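Local coordinates for anaphase-promoting complex subunit cut9 (Schizosaccharomyces pombe, PDB 2XPI), which serves as a tetratricopeptide-repeat subunit of the anaphase-promoting complex, the E3 ubiquitin ligase that controls progression through mitosis and G1, at residues Leu95-Glu108 / Leu123-Arg135. Residues are numbered along the deposited sequence; the frame is centred on the assembly and turned at random.
Sequences LMQQQYKCAAFVGE and LAQVYCCTGDYAR
Tyr127 and Glu108 make the one hydrogen bond between segments 95-108 and 123-135: Tyr127 OH donates to Glu108 OE2 over 2.9 Å, on the anti side and 19° out of the carboxylate plane. Tyrosine suits this place because its long ring carries a hydroxyl back across although its CB points away. Arg135 lays its guanidinium face over that hydroxyl; its NH1, 4.2 Å from Glu108 OE2, offers nearby positive charge but no aimed N-H.

Helices 100-114 and 117-129 run antiparallel (157°, 9.2 Å between the axes of segments 100-108 and 123-129), a spacing suited by small Ala103 and Ala104. Val126, a branched knob, sits among Leu95, Tyr100 and these alanines, its CG2 3.7 Å from Ala103 CB. With Gly107 bare, Leu123 CG rests 3.8 Å from Gly107 C. Tyr100, CG anti to its carbonyl carbon (chi1 -63°), turns one ring face to Cys129, whose CB makes a CH-pi contact 3.9 Å from the ring centroid. A serine in place of Tyr100 would probably leave Cys129 CB without the ring it packs against.

At the end of helix 117-129, a Schellman motif with Gly131 at positive phi, Tyr127 O accepts from Thr130 N and Asp132 N. Cys102 N is met by Glu235 of the second subunit. TPR 1 and TPR 2, within the homodimerization region, thus join through an apolar core, with the one hydrogen bond across it at the Glu108 end.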
ATOM      1  N   LEU A  95      -9.580  -8.916  11.263  1.00 34.64           N
ATOM      2  CA  LEU A  95      -8.558  -7.897  11.232  1.00 37.82           C
ATOM      3  C   LEU A  95      -7.193  -8.559  11.359  1.00 41.43           C
ATOM      4  O   LEU A  95      -6.344  -8.465  10.476  1.00 44.26           O
ATOM      5  CB  LEU A  95      -8.760  -7.002  12.450  1.00 39.14           C
ATOM      6  CG  LEU A  95      -8.828  -5.495  12.307  1.00 41.80           C
ATOM      7  CD1 LEU A  95      -8.790  -4.852  13.710  1.00 45.03           C
ATOM      8  CD2 LEU A  95      -7.695  -5.015  11.440  1.00 38.85           C
ATOM      9  N   MET A  96      -7.010  -9.247  12.476  1.00 40.45           N
ATOM     10  CA  MET A  96      -5.759  -9.876  12.816  1.00 40.34           C
ATOM     11  C   MET A  96      -5.311 -10.802  11.705  1.00 41.45           C
ATOM     12  O   MET A  96      -4.124 -10.979  11.495  1.00 45.45           O
ATOM     13  CB  MET A  96      -5.942 -10.668  14.104  1.00 42.78           C
ATOM     14  CG  MET A  96      -5.063 -10.250  15.272  1.00 43.93           C
ATOM     15  SD  MET A  96      -5.440  -8.697  16.085  1.00 70.31           S
ATOM     16  CE  MET A  96      -4.768  -7.557  14.904  1.00 32.70           C
ATOM     17  N   GLN A  97      -6.255 -11.405  10.993  1.00 39.93           N
ATOM     18  CA  GLN A  97      -5.909 -12.361   9.954  1.00 39.77           C
ATOM     19  C   GLN A  97      -5.897 -11.712   8.580  1.00 40.81           C
ATOM     20  O   GLN A  97      -5.731 -12.399   7.562  1.00 40.32           O
ATOM     21  CB  GLN A  97      -6.869 -13.532   9.954  1.00 40.13           C
ATOM     22  CG  GLN A  97      -6.795 -14.409  11.177  1.00 40.99           C
ATOM     23  CD  GLN A  97      -7.376 -15.774  10.895  1.00 42.24           C
ATOM     24  OE1 GLN A  97      -8.275 -16.256  11.594  1.00 42.10           O
ATOM     25  NE2 GLN A  97      -6.881 -16.398   9.839  1.00 41.49           N
ATOM     26  N   GLN A  98      -6.061 -10.388   8.558  1.00 39.95           N
ATOM     27  CA  GLN A  98      -5.981  -9.616   7.320  1.00 41.75           C
ATOM     28  C   GLN A  98      -6.998 -10.089   6.313  1.00 43.38           C
ATOM     29  O   GLN A  98      -6.766 -10.053   5.106  1.00 44.48           O
ATOM     30  CB  GLN A  98      -4.581  -9.683   6.722  1.00 43.97           C
ATOM     31  CG  GLN A  98      -3.515  -9.289   7.708  1.00 46.87           C
ATOM     32  CD  GLN A  98      -2.118  -9.425   7.145  1.00 51.88           C
ATOM     33  OE1 GLN A  98      -1.595  -8.501   6.520  1.00 52.72           O
ATOM     34  NE2 GLN A  98      -1.502 -10.583   7.367  1.00 54.71           N
ATOM     35  N   GLN A  99      -8.125 -10.547   6.832  1.00 44.27           N
ATOM     36  CA  GLN A  99      -9.286 -10.819   6.017  1.00 45.64           C
ATOM     37  C   GLN A  99     -10.178  -9.605   6.179  1.00 47.24           C
ATOM     38  O   GLN A  99     -11.032  -9.550   7.056  1.00 49.44           O
ATOM     39  CB  GLN A  99      -9.937 -12.095   6.490  1.00 46.12           C
ATOM     40  CG  GLN A  99      -9.060 -13.303   6.169  1.00 50.93           C
ATOM     41  CD  GLN A  99      -9.571 -14.614   6.757  1.00 56.24           C
ATOM     42  OE1 GLN A  99     -10.756 -14.761   7.077  1.00 56.51           O
ATOM     43  NE2 GLN A  99      -8.673 -15.581   6.886  1.00 60.15           N
ATOM     44  N   TYR A 100      -9.941  -8.608   5.334  1.00 46.67           N
ATOM     45  CA  TYR A 100     -10.506  -7.275   5.523  1.00 43.73           C
ATOM     46  C   TYR A 100     -11.928  -7.104   4.987  1.00 42.67           C
ATOM     47  O   TYR A 100     -12.686  -6.256   5.487  1.00 42.82           O
ATOM     48  CB  TYR A 100      -9.579  -6.215   4.909  1.00 42.19           C
ATOM     49  CG  TYR A 100      -8.236  -6.165   5.583  1.00 40.08           C
ATOM     50  CD1 TYR A 100      -8.153  -6.091   6.960  1.00 38.18           C
ATOM     51  CD2 TYR A 100      -7.047  -6.203   4.850  1.00 40.25           C
ATOM     52  CE1 TYR A 100      -6.940  -6.045   7.603  1.00 38.76           C
ATOM     53  CE2 TYR A 100      -5.813  -6.159   5.491  1.00 39.52           C
ATOM     54  CZ  TYR A 100      -5.769  -6.073   6.870  1.00 40.69           C
ATOM     55  OH  TYR A 100      -4.569  -6.040   7.554  1.00 42.34           O
ATOM     56  N   LYS A 101     -12.286  -7.868   3.959  1.00 40.41           N
ATOM     57  CA  LYS A 101     -13.647  -7.802   3.458  1.00 43.72           C
ATOM     58  C   LYS A 101     -14.573  -8.287   4.570  1.00 43.28           C
ATOM     59  O   LYS A 101     -15.648  -7.727   4.796  1.00 43.31           O
ATOM     60  CB  LYS A 101     -13.805  -8.656   2.206  1.00 49.54           C
ATOM     61  CG  LYS A 101     -13.290  -8.000   0.940  1.00 54.13           C
ATOM     62  CD  LYS A 101     -14.436  -7.357   0.184  1.00 57.45           C
ATOM     63  CE  LYS A 101     -13.960  -6.681  -1.086  1.00 61.02           C
ATOM     64  NZ  LYS A 101     -13.104  -5.510  -0.769  1.00 60.38           N
ATOM     65  N   CYS A 102     -14.107  -9.301   5.295  1.00 41.71           N
ATOM     66  CA  CYS A 102     -14.852  -9.902   6.380  1.00 39.72           C
ATOM     67  C   CYS A 102     -14.958  -9.012   7.607  1.00 41.39           C
ATOM     68  O   CYS A 102     -16.020  -8.900   8.203  1.00 47.11           O
ATOM     69  CB  CYS A 102     -14.240 -11.244   6.749  1.00 39.79           C
ATOM     70  SG  CYS A 102     -14.900 -11.953   8.264  1.00 51.57           S
ATOM     71  N   ALA A 103     -13.858  -8.399   8.002  1.00 39.25           N
ATOM     72  CA  ALA A 103     -13.845  -7.507   9.164  1.00 37.15           C
ATOM     73  C   ALA A 103     -14.680  -6.237   8.951  1.00 34.27           C
ATOM     74  O   ALA A 103     -15.303  -5.723   9.878  1.00 33.74           O
ATOM     75  CB  ALA A 103     -12.383  -7.140   9.538  1.00 45.80           C
ATOM     76  N   ALA A 104     -14.661  -5.716   7.736  1.00 35.22           N
ATOM     77  CA  ALA A 104     -15.542  -4.611   7.362  1.00 37.74           C
ATOM     78  C   ALA A 104     -16.989  -5.072   7.394  1.00 42.42           C
ATOM     79  O   ALA A 104     -17.855  -4.354   7.864  1.00 47.00           O
ATOM     80  CB  ALA A 104     -15.189  -4.078   5.978  1.00 35.61           C
ATOM     81  N   PHE A 105     -17.251  -6.282   6.912  1.00 41.25           N
ATOM     82  CA  PHE A 105     -18.608  -6.803   6.922  1.00 43.18           C
ATOM     83  C   PHE A 105     -19.162  -6.951   8.334  1.00 41.53           C
ATOM     84  O   PHE A 105     -20.297  -6.561   8.607  1.00 42.65           O
ATOM     85  CB  PHE A 105     -18.671  -8.144   6.196  1.00 47.24           C
ATOM     86  CG  PHE A 105     -20.037  -8.757   6.175  1.00 52.36           C
ATOM     87  CD1 PHE A 105     -21.051  -8.200   5.410  1.00 57.00           C
ATOM     88  CD2 PHE A 105     -20.311  -9.903   6.908  1.00 52.28           C
ATOM     89  CE1 PHE A 105     -22.333  -8.780   5.384  1.00 58.76           C
ATOM     90  CE2 PHE A 105     -21.574 -10.491   6.881  1.00 53.90           C
ATOM     91  CZ  PHE A 105     -22.588  -9.929   6.122  1.00 56.47           C
ATOM     92  N   VAL A 106     -18.367  -7.520   9.233  1.00 39.71           N
ATOM     93  CA  VAL A 106     -18.849  -7.772  10.589  1.00 39.86           C
ATOM     94  C   VAL A 106     -18.853  -6.487  11.388  1.00 40.38           C
ATOM     95  O   VAL A 106     -19.789  -6.231  12.147  1.00 38.91           O
ATOM     96  CB  VAL A 106     -18.013  -8.841  11.315  1.00 38.47           C
ATOM     97  CG1 VAL A 106     -18.532  -9.066  12.706  1.00 36.18           C
ATOM     98  CG2 VAL A 106     -18.028 -10.134  10.526  1.00 40.18           C
ATOM     99  N   GLY A 107     -17.804  -5.681  11.195  1.00 41.67           N
ATOM    100  CA  GLY A 107     -17.646  -4.411  11.883  1.00 41.03           C
ATOM    101  C   GLY A 107     -18.755  -3.429  11.562  1.00 42.58           C
ATOM    102  O   GLY A 107     -19.191  -2.676  12.419  1.00 43.20           O
ATOM    103  N   GLU A 108     -19.205  -3.432  10.315  1.00 44.30           N
ATOM    104  CA  GLU A 108     -20.329  -2.604   9.919  1.00 48.18           C
ATOM    105  C   GLU A 108     -21.640  -3.049  10.608  1.00 50.54           C
ATOM    106  O   GLU A 108     -22.452  -2.208  10.999  1.00 53.32           O
ATOM    107  CB  GLU A 108     -20.453  -2.557   8.384  1.00 50.08           C
ATOM    108  CG  GLU A 108     -19.297  -1.807   7.682  1.00 54.33           C
ATOM    109  CD  GLU A 108     -19.070  -2.229   6.212  1.00 58.50           C
ATOM    110  OE1 GLU A 108     -19.866  -3.066   5.695  1.00 62.12           O
ATOM    111  OE2 GLU A 108     -18.093  -1.730   5.582  1.00 55.44           O
ATOM    112  N   LEU A 123     -13.950  -0.392  13.351  1.00 39.95           N
ATOM    113  CA  LEU A 123     -14.383  -0.414  11.957  1.00 39.40           C
ATOM    114  C   LEU A 123     -13.463   0.500  11.156  1.00 42.36           C
ATOM    115  O   LEU A 123     -12.980   0.140  10.077  1.00 42.95           O
ATOM    116  CB  LEU A 123     -15.819   0.075  11.834  1.00 37.86           C
ATOM    117  CG  LEU A 123     -16.660  -0.443  10.666  1.00 39.69           C
ATOM    118  CD1 LEU A 123     -17.593   0.637  10.117  1.00 39.83           C
ATOM    119  CD2 LEU A 123     -15.826  -1.058   9.553  1.00 40.06           C
ATOM    120  N   ALA A 124     -13.231   1.695  11.698  1.00 43.26           N
ATOM    121  CA  ALA A 124     -12.288   2.645  11.121  1.00 41.79           C
ATOM    122  C   ALA A 124     -10.908   2.012  10.900  1.00 39.74           C
ATOM    123  O   ALA A 124     -10.271   2.257   9.872  1.00 41.38           O
ATOM    124  CB  ALA A 124     -12.181   3.875  12.007  1.00 42.29           C
ATOM    125  N   GLN A 125     -10.461   1.198  11.858  1.00 37.45           N
ATOM    126  CA  GLN A 125      -9.179   0.497  11.773  1.00 40.20           C
ATOM    127  C   GLN A 125      -9.076  -0.334  10.517  1.00 42.48           C
ATOM    128  O   GLN A 125      -8.047  -0.328   9.823  1.00 43.08           O
ATOM    129  CB  GLN A 125      -9.016  -0.447  12.950  1.00 44.58           C
ATOM    130  CG  GLN A 125      -8.237   0.119  14.099  1.00 49.80           C
ATOM    131  CD  GLN A 125      -6.774   0.171  13.786  1.00 54.41           C
ATOM    132  OE1 GLN A 125      -5.991  -0.638  14.282  1.00 56.63           O
ATOM    133  NE2 GLN A 125      -6.393   1.105  12.935  1.00 55.84           N
ATOM    134  N   VAL A 126     -10.152  -1.064  10.235  1.00 41.80           N
ATOM    135  CA  VAL A 126     -10.202  -1.929   9.072  1.00 42.14           C
ATOM    136  C   VAL A 126      -9.980  -1.081   7.820  1.00 44.21           C
ATOM    137  O   VAL A 126      -9.154  -1.413   6.957  1.00 48.27           O
ATOM    138  CB  VAL A 126     -11.551  -2.732   9.010  1.00 36.90           C
ATOM    139  CG1 VAL A 126     -11.619  -3.586   7.768  1.00 37.06           C
ATOM    140  CG2 VAL A 126     -11.739  -3.596  10.269  1.00 34.33           C
ATOM    141  N   TYR A 127     -10.693   0.030   7.719  1.00 42.39           N
ATOM    142  CA  TYR A 127     -10.542   0.890   6.552  1.00 45.12           C
ATOM    143  C   TYR A 127      -9.109   1.372   6.392  1.00 48.73           C
ATOM    144  O   TYR A 127      -8.631   1.513   5.275  1.00 50.38           O
ATOM    145  CB  TYR A 127     -11.477   2.097   6.625  1.00 44.69           C
ATOM    146  CG  TYR A 127     -12.944   1.752   6.587  1.00 42.31           C
ATOM    147  CD1 TYR A 127     -13.370   0.498   6.150  1.00 43.96           C
ATOM    148  CD2 TYR A 127     -13.900   2.670   6.985  1.00 40.00           C
ATOM    149  CE1 TYR A 127     -14.719   0.164   6.119  1.00 42.66           C
ATOM    150  CE2 TYR A 127     -15.240   2.355   6.958  1.00 41.80           C
ATOM    151  CZ  TYR A 127     -15.645   1.097   6.523  1.00 43.38           C
ATOM    152  OH  TYR A 127     -16.980   0.786   6.475  1.00 46.16           O
ATOM    153  N   CYS A 128      -8.429   1.642   7.504  1.00 49.75           N
ATOM    154  CA  CYS A 128      -7.043   2.101   7.444  1.00 49.87           C
ATOM    155  C   CYS A 128      -6.107   1.041   6.928  1.00 49.05           C
ATOM    156  O   CYS A 128      -5.116   1.355   6.256  1.00 51.77           O
ATOM    157  CB  CYS A 128      -6.544   2.544   8.809  1.00 50.83           C
ATOM    158  SG  CYS A 128      -7.072   4.179   9.254  1.00 61.75           S
ATOM    159  N   CYS A 129      -6.397  -0.210   7.268  1.00 45.18           N
ATOM    160  CA  CYS A 129      -5.598  -1.329   6.776  1.00 46.49           C
ATOM    161  C   CYS A 129      -5.771  -1.517   5.284  1.00 48.56           C
ATOM    162  O   CYS A 129      -4.949  -2.128   4.627  1.00 50.95           O
ATOM    163  CB  CYS A 129      -5.964  -2.618   7.510  1.00 47.01           C
ATOM    164  SG  CYS A 129      -5.534  -2.541   9.254  1.00 69.17           S
ATOM    165  N   THR A 130      -6.853  -0.975   4.758  1.00 50.17           N
ATOM    166  CA  THR A 130      -7.204  -1.118   3.356  1.00 51.57           C
ATOM    167  C   THR A 130      -6.750   0.124   2.618  1.00 51.67           C
ATOM    168  O   THR A 130      -6.919   0.235   1.402  1.00 54.63           O
ATOM    169  CB  THR A 130      -8.735  -1.245   3.231  1.00 54.46           C
ATOM    170  OG1 THR A 130      -9.132  -2.532   3.692  1.00 54.83           O
ATOM    171  CG2 THR A 130      -9.194  -1.088   1.810  1.00 59.05           C
ATOM    172  N   GLY A 131      -6.188   1.073   3.365  1.00 48.68           N
ATOM    173  CA  GLY A 131      -5.756   2.339   2.800  1.00 49.81           C
ATOM    174  C   GLY A 131      -6.867   3.346   2.514  1.00 52.66           C
ATOM    175  O   GLY A 131      -6.593   4.405   1.959  1.00 55.00           O
ATOM    176  N   ASP A 132      -8.107   3.023   2.880  1.00 53.82           N
ATOM    177  CA  ASP A 132      -9.244   3.926   2.703  1.00 56.67           C
ATOM    178  C   ASP A 132      -9.283   4.923   3.841  1.00 53.86           C
ATOM    179  O   ASP A 132     -10.133   4.841   4.732  1.00 52.66           O
ATOM    180  CB  ASP A 132     -10.566   3.158   2.665  1.00 62.84           C
ATOM    181  CG  ASP A 132     -10.855   2.553   1.304  1.00 72.16           C
ATOM    182  OD1 ASP A 132     -10.183   1.565   0.940  1.00 75.41           O
ATOM    183  OD2 ASP A 132     -11.759   3.055   0.594  1.00 75.90           O
ATOM    184  N   TYR A 133      -8.362   5.876   3.792  1.00 53.05           N
ATOM    185  CA  TYR A 133      -8.173   6.843   4.859  1.00 49.23           C
ATOM    186  C   TYR A 133      -9.261   7.890   4.860  1.00 48.39           C
ATOM    187  O   TYR A 133      -9.753   8.264   5.914  1.00 48.29           O
ATOM    188  CB  TYR A 133      -6.804   7.499   4.742  1.00 48.43           C
ATOM    189  CG  TYR A 133      -5.650   6.538   4.909  1.00 45.97           C
ATOM    190  CD1 TYR A 133      -5.410   5.920   6.132  1.00 44.58           C
ATOM    191  CD2 TYR A 133      -4.790   6.268   3.854  1.00 45.64           C
ATOM    192  CE1 TYR A 133      -4.350   5.048   6.297  1.00 45.61           C
ATOM    193  CE2 TYR A 133      -3.736   5.394   3.997  1.00 46.24           C
ATOM    194  CZ  TYR A 133      -3.513   4.789   5.217  1.00 49.66           C
ATOM    195  OH  TYR A 133      -2.442   3.923   5.363  1.00 54.81           O
ATOM    196  N   ALA A 134      -9.633   8.375   3.685  1.00 50.25           N
ATOM    197  CA  ALA A 134     -10.786   9.267   3.602  1.00 52.09           C
ATOM    198  C   ALA A 134     -12.000   8.584   4.245  1.00 54.42           C
ATOM    199  O   ALA A 134     -12.727   9.194   5.030  1.00 57.44           O
ATOM    200  CB  ALA A 134     -11.086   9.635   2.162  1.00 49.51           C
ATOM    201  N   ARG A 135     -12.209   7.310   3.929  1.00 51.36           N
ATOM    202  CA  ARG A 135     -13.380   6.612   4.442  1.00 50.95           C
ATOM    203  C   ARG A 135     -13.424   6.482   5.970  1.00 49.62           C
ATOM    204  O   ARG A 135     -14.452   6.774   6.579  1.00 52.17           O
ATOM    205  CB  ARG A 135     -13.557   5.244   3.793  1.00 50.29           C
ATOM    206  CG  ARG A 135     -14.884   4.636   4.163  1.00 51.05           C
ATOM    207  CD  ARG A 135     -15.091   3.313   3.496  1.00 51.05           C
ATOM    208  NE  ARG A 135     -16.499   3.054   3.271  1.00 51.81           N
ATOM    209  CZ  ARG A 135     -16.978   1.851   3.008  1.00 54.53           C
ATOM    210  NH1 ARG A 135     -16.141   0.829   2.957  1.00 55.63           N
ATOM    211  NH2 ARG A 135     -18.277   1.664   2.799  1.00 54.87           N
TER